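Local coordinates for protein gamma-glutamyltranspeptidase (Ggt) (Helicobacter pylori 26695, PDB 5BPK) that is an N-terminal nucleophile (Ntn) hydrolase-family gamma-glutamyltranspeptidase that probably cleaves gamma-glutamyl compounds such as glutathione and transfers the gamma-glutamyl group to water or other acceptors, at residues Leu108-Asn113 and Gly248-Lys253; Gln235-Ile240 and Glu254-Tyr259. All blocks are in the same frame, centred on the assembly; numbering follows the deposited sequence.

Interaction 1. Residues Leu108-Asn113 and Gly248-Lys253; sequences LKATKN and GGIITK
Lys109 and Ala110 pack against Ile250, and Lys109 also meets Thr252, the N-cap residue of the short helix 253-257. Two loops are joined here: the one following strand 97-102 and the connection from helix 234-246 into the capped helix.

The apolar part rests on one methyl group. Ile250 CD1 lies 3.7 Å from Lys109 C and equally far from Ala110 N, so it presses on the peptide unit linking the two residues, while Lys109 CB flanks it at 4.1 Å. Ile250 gains this reach by setting CG1 between its own backbone N and carbonyl carbon (chi1 59°) and then running extended to CD1. Its side chain also touches Pro107, Met114 and Leu132, while Ile251 turns from the loop 108-113 to pack on Ile240 and Met244 of helix 234-246. Ala110 touches Ile64 of the other chain in the assembly.

The polar part is looser. Lys109, bent at chi2 (109°) and chi3, runs past the carbonyl oxygen of Ile250, its CD coming within 4.0 Å of Ile250 O, and approaches Thr252 tip to tip, but the geometry is too poor for a hydrogen bond. Thr252 OG1 instead makes a weak cap to Glu254 N, and Asp255 OD2 accepts a hydrogen bond from Thr252 N. The same Asp255 oxygen forms a long, weak ion pair with Lys109 NZ, which may partly offset the positive charge near the helix N-terminus. The ammonium nitrogen NZ of Lys109 ends 3.1 Å from OG1 and 3.4 Å from CG2 of Thr252.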
loop_
_atom_site.group_PDB
_atom_site.type_symbol
_atom_site.label_atom_id
_atom_site.label_comp_id
_atom_site.label_asym_id
_atom_site.label_seq_id
_atom_site.Cartn_x
_atom_site.Cartn_y
_atom_site.Cartn_z
ATOM N N LEU A 108 -6.339 10.800 -19.899
ATOM C CA LEU A 108 -6.272 12.083 -20.603
ATOM C C LEU A 108 -7.628 12.770 -20.684
ATOM O O LEU A 108 -7.706 14.004 -20.695
ATOM C CB LEU A 108 -5.705 11.881 -22.017
ATOM C CG LEU A 108 -4.192 11.685 -22.087
ATOM C CD1 LEU A 108 -3.769 10.926 -23.353
ATOM C CD2 LEU A 108 -3.503 13.036 -21.988
ATOM N N LYS A 109 -8.698 11.977 -20.742
ATOM C CA LYS A 109 -10.053 12.525 -20.823
ATOM C C LYS A 109 -10.698 12.767 -19.455
ATOM O O LYS A 109 -11.841 13.187 -19.380
ATOM C CB LYS A 109 -10.934 11.647 -21.729
ATOM C CG LYS A 109 -10.576 11.794 -23.221
ATOM C CD LYS A 109 -9.890 10.568 -23.826
ATOM C CE LYS A 109 -8.502 10.888 -24.401
ATOM N NZ LYS A 109 -7.647 9.669 -24.579
ATOM N N ALA A 110 -9.954 12.541 -18.370
ATOM C CA ALA A 110 -10.458 12.790 -17.027
ATOM C C ALA A 110 -10.744 14.269 -16.784
ATOM O O ALA A 110 -10.051 15.143 -17.303
ATOM C CB ALA A 110 -9.459 12.287 -15.995
ATOM N N THR A 111 -11.767 14.530 -15.978
ATOM C CA THR A 111 -12.131 15.886 -15.586
ATOM C C THR A 111 -12.515 15.948 -14.111
ATOM O O THR A 111 -12.932 14.954 -13.505
ATOM C CB THR A 111 -13.294 16.432 -16.446
ATOM O OG1 THR A 111 -14.461 15.629 -16.255
ATOM C CG2 THR A 111 -12.926 16.459 -17.925
ATOM N N LYS A 112 -12.382 17.141 -13.551
ATOM C CA LYS A 112 -12.648 17.394 -12.139
ATOM C C LYS A 112 -13.968 16.788 -11.642
ATOM O O LYS A 112 -14.014 16.120 -10.613
ATOM C CB LYS A 112 -12.631 18.906 -11.913
ATOM C CG LYS A 112 -12.760 19.327 -10.476
ATOM C CD LYS A 112 -12.615 20.839 -10.352
ATOM C CE LYS A 112 -13.714 21.423 -9.503
ATOM N NZ LYS A 112 -15.033 21.389 -10.199
ATOM N N ASN A 113 -15.047 17.023 -12.381
ATOM C CA ASN A 113 -16.395 16.614 -11.944
ATOM C C ASN A 113 -16.934 15.362 -12.637
ATOM O O ASN A 113 -18.146 15.114 -12.625
ATOM C CB ASN A 113 -17.375 17.777 -12.141
ATOM C CG ASN A 113 -16.979 19.014 -11.352
ATOM O OD1 ASN A 113 -16.512 18.920 -10.214
ATOM N ND2 ASN A 113 -17.186 20.187 -11.946
ATOM N N GLY A 248 -18.087 2.126 -21.311
ATOM C CA GLY A 248 -18.219 3.452 -20.719
ATOM C C GLY A 248 -16.979 3.966 -20.006
ATOM O O GLY A 248 -17.065 4.890 -19.197
ATOM N N GLY A 249 -15.831 3.371 -20.303
ATOM C CA GLY A 249 -14.556 3.830 -19.759
ATOM C C GLY A 249 -13.879 4.785 -20.718
ATOM O O GLY A 249 -14.347 4.980 -21.842
ATOM N N ILE A 250 -12.742 5.340 -20.301
ATOM C CA ILE A 250 -12.061 6.365 -21.087
ATOM C C ILE A 250 -10.567 6.128 -21.375
ATOM O O ILE A 250 -9.935 6.933 -22.061
ATOM C CB ILE A 250 -12.246 7.774 -20.454
ATOM C CG1 ILE A 250 -11.708 7.829 -19.022
ATOM C CG2 ILE A 250 -13.717 8.186 -20.474
ATOM C CD1 ILE A 250 -11.573 9.262 -18.494
ATOM N N ILE A 251 -10.002 5.030 -20.883
ATOM C CA ILE A 251 -8.590 4.743 -21.136
ATOM C C ILE A 251 -8.406 4.288 -22.580
ATOM O O ILE A 251 -9.153 3.442 -23.079
ATOM C CB ILE A 251 -8.021 3.697 -20.163
ATOM C CG1 ILE A 251 -8.045 4.260 -18.743
ATOM C CG2 ILE A 251 -6.582 3.307 -20.560
ATOM C CD1 ILE A 251 -7.766 3.241 -17.670
ATOM N N THR A 252 -7.418 4.886 -23.236
ATOM C CA THR A 252 -7.142 4.655 -24.643
ATOM C C THR A 252 -5.707 4.181 -24.861
ATOM O O THR A 252 -4.874 4.204 -23.950
ATOM C CB THR A 252 -7.307 5.963 -25.442
ATOM O OG1 THR A 252 -6.331 6.915 -25.006
ATOM C CG2 THR A 252 -8.706 6.538 -25.275
ATOM N N LYS A 253 -5.406 3.793 -26.094
ATOM C CA LYS A 253 -4.034 3.467 -26.469
ATOM C C LYS A 253 -3.074 4.642 -26.222
ATOM O O LYS A 253 -1.903 4.425 -25.919
ATOM C CB LYS A 253 -3.963 3.014 -27.934
ATOM C CG LYS A 253 -4.496 1.611 -28.149
ATOM C CD LYS A 253 -4.347 1.167 -29.597
ATOM C CE LYS A 253 -5.399 1.802 -30.489
ATOM N NZ LYS A 253 -5.387 1.211 -31.864
#

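Interaction 2. Residues Gln235-Ile240 and Glu254-Tyr259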
loop_
_atom_site.group_PDB
_atom_site.type_symbol
_atom_site.label_atom_id
_atom_site.label_comp_id
_atom_site.label_asym_id
_atom_site.label_seq_id
_atom_site.Cartn_x
_atom_site.Cartn_y
_atom_site.Cartn_z
ATOM N N GLN A 235 -1.312 -5.722 -29.038
ATOM C CA GLN A 235 -2.605 -6.406 -28.863
ATOM C C GLN A 235 -3.257 -6.152 -27.505
ATOM O O GLN A 235 -4.461 -5.956 -27.433
ATOM C CB GLN A 235 -2.453 -7.918 -29.064
ATOM C CG GLN A 235 -2.291 -8.342 -30.517
ATOM C CD GLN A 235 -1.821 -9.776 -30.665
ATOM O OE1 GLN A 235 -2.286 -10.675 -29.961
ATOM N NE2 GLN A 235 -0.896 -10.000 -31.592
ATOM N N VAL A 236 -2.474 -6.174 -26.428
ATOM C CA VAL A 236 -3.048 -5.937 -25.100
ATOM C C VAL A 236 -3.597 -4.506 -24.988
ATOM O O VAL A 236 -4.688 -4.302 -24.455
ATOM C CB VAL A 236 -2.042 -6.227 -23.966
ATOM C CG1 VAL A 236 -2.656 -5.851 -22.604
ATOM C CG2 VAL A 236 -1.613 -7.702 -23.982
ATOM N N ALA A 237 -2.862 -3.521 -25.511
ATOM C CA ALA A 237 -3.331 -2.131 -25.478
ATOM C C ALA A 237 -4.619 -2.002 -26.291
ATOM O O ALA A 237 -5.522 -1.274 -25.912
ATOM C CB ALA A 237 -2.268 -1.174 -26.004
ATOM N N GLU A 238 -4.691 -2.750 -27.390
ATOM C CA GLU A 238 -5.888 -2.796 -28.225
ATOM C C GLU A 238 -7.091 -3.362 -27.447
ATOM O O GLU A 238 -8.193 -2.816 -27.508
ATOM C CB GLU A 238 -5.625 -3.617 -29.497
ATOM C CG GLU A 238 -6.536 -3.260 -30.666
ATOM C CD GLU A 238 -6.202 -1.896 -31.279
ATOM O OE1 GLU A 238 -5.021 -1.659 -31.620
ATOM O OE2 GLU A 238 -7.120 -1.063 -31.416
ATOM N N LEU A 239 -6.876 -4.447 -26.709
ATOM C CA LEU A 239 -7.932 -5.038 -25.878
ATOM C C LEU A 239 -8.415 -4.069 -24.800
ATOM O O LEU A 239 -9.603 -4.017 -24.496
ATOM C CB LEU A 239 -7.444 -6.328 -25.197
ATOM C CG LEU A 239 -7.161 -7.545 -26.077
ATOM C CD1 LEU A 239 -6.515 -8.653 -25.258
ATOM C CD2 LEU A 239 -8.460 -8.035 -26.712
ATOM N N ILE A 240 -7.488 -3.304 -24.221
ATOM C CA ILE A 240 -7.860 -2.358 -23.172
ATOM C C ILE A 240 -8.742 -1.253 -23.769
ATOM O O ILE A 240 -9.822 -0.980 -23.263
ATOM C CB ILE A 240 -6.614 -1.762 -22.452
ATOM C CG1 ILE A 240 -5.876 -2.868 -21.700
ATOM C CG2 ILE A 240 -7.023 -0.651 -21.481
ATOM C CD1 ILE A 240 -4.498 -2.468 -21.208
ATOM N N GLU A 254 -3.566 5.871 -26.353
ATOM C CA GLU A 254 -2.745 7.054 -26.106
ATOM C C GLU A 254 -2.370 7.163 -24.625
ATOM O O GLU A 254 -1.221 7.481 -24.290
ATOM C CB GLU A 254 -3.440 8.338 -26.563
ATOM C CG GLU A 254 -2.500 9.555 -26.561
ATOM C CD GLU A 254 -3.169 10.856 -26.985
ATOM O OE1 GLU A 254 -4.385 10.851 -27.290
ATOM O OE2 GLU A 254 -2.466 11.890 -27.005
ATOM N N ASP A 255 -3.324 6.876 -23.745
ATOM C CA ASP A 255 -3.046 6.844 -22.306
ATOM C C ASP A 255 -1.953 5.828 -21.997
ATOM O O ASP A 255 -1.010 6.107 -21.261
ATOM C CB ASP A 255 -4.294 6.472 -21.508
ATOM C CG ASP A 255 -5.283 7.606 -21.380
ATOM O OD1 ASP A 255 -4.901 8.681 -20.893
ATOM O OD2 ASP A 255 -6.461 7.410 -21.730
ATOM N N LEU A 256 -2.086 4.641 -22.573
ATOM C CA LEU A 256 -1.186 3.540 -22.261
ATOM C C LEU A 256 0.219 3.840 -22.781
ATOM O O LEU A 256 1.198 3.646 -22.062
ATOM C CB LEU A 256 -1.723 2.217 -22.818
ATOM C CG LEU A 256 -3.027 1.723 -22.175
ATOM C CD1 LEU A 256 -3.725 0.705 -23.071
ATOM C CD2 LEU A 256 -2.840 1.166 -20.767
ATOM N N ALA A 257 0.311 4.350 -24.015
ATOM C CA ALA A 257 1.607 4.679 -24.620
ATOM C C ALA A 257 2.325 5.835 -23.914
ATOM O O ALA A 257 3.551 5.961 -24.019
ATOM C CB ALA A 257 1.437 4.986 -26.116
ATOM N N SER A 258 1.560 6.667 -23.201
ATOM C CA SER A 258 2.113 7.802 -22.453
ATOM C C SER A 258 2.312 7.548 -20.945
ATOM O O SER A 258 2.758 8.457 -20.218
ATOM C CB SER A 258 1.263 9.061 -22.668
ATOM O OG SER A 258 -0.062 8.933 -22.181
ATOM N N TYR A 259 2.034 6.335 -20.473
ATOM C CA TYR A 259 2.222 6.038 -19.048
ATOM C C TYR A 259 3.711 6.061 -18.730
ATOM O O TYR A 259 4.507 5.407 -19.413
ATOM C CB TYR A 259 1.626 4.689 -18.578
ATOM C CG TYR A 259 1.865 4.596 -17.094
ATOM C CD1 TYR A 259 0.993 5.213 -16.210
ATOM C CD2 TYR A 259 3.049 4.061 -16.586
ATOM C CE1 TYR A 259 1.243 5.238 -14.864
ATOM C CE2 TYR A 259 3.324 4.088 -15.226
ATOM C CZ TYR A 259 2.415 4.690 -14.374
ATOM O OH TYR A 259 2.675 4.747 -13.033
#
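A helix-loop-helix unit brings two consecutive helices, 234-246 and 253-257, together through a small buried apolar contact. From the second helix, Leu256 pushes its CD1 methyl between Ala237 and Ile240, residues one turn apart on the first.

Leu256 CD1 lies 3.7 Å from Ala237 CA and 3.8 Å from Ala237 CB. At Ala237 the small side chain lets the methyl come down to the helix backbone, and the alpha carbons of Ala237 and Leu256 are 6.9 Å apart. Ile240 takes up the rest of the contact: its CD1 is 3.8 Å from Leu256 CD1 and 4.0 Å from Leu256 CD2, so its end touches both branches of the leucine. Its CB and CG2 also approach Leu256 CD1. With CG1 anti to its carbonyl carbon (chi1 -65°), Ile240 brings CD1 to the leucine methyls, and the two side chains cross obliquely.

Tyr232 of helix 229-232 touches Leu256 and Phe231 touches Ile240, which also packs on Ile30 of the other chain, so the contact adjoins the chain interface. Leu256, seated mainly by CD1 on an i and i+3 pair, provides apolar helix-to-helix packing that holds this helix-loop-helix unit together.

Along the chain the segments alternate: 108-113, 235-240, 248-253, then 254-259, so the helix-loop-helix of interaction 2 carries in its connecting loop most of segment 248-253. The centres lie about 13 Å apart, on the same side of the chain's centre. Helix 253-257 is shared: interaction 1 involves its N-cap, interaction 2 its body. Two polar bonds couple them: Asp255 OD1 probably accepts a hydrogen bond from Leu108 N at 2.7 Å, and Lys253 NZ forms a salt bridge with Glu238 OE2 at 2.9 Å. The first ties the sequence-distant loop after strand 97-102 to this helical region beside the other chain; the second braces the helix-loop-helix itself.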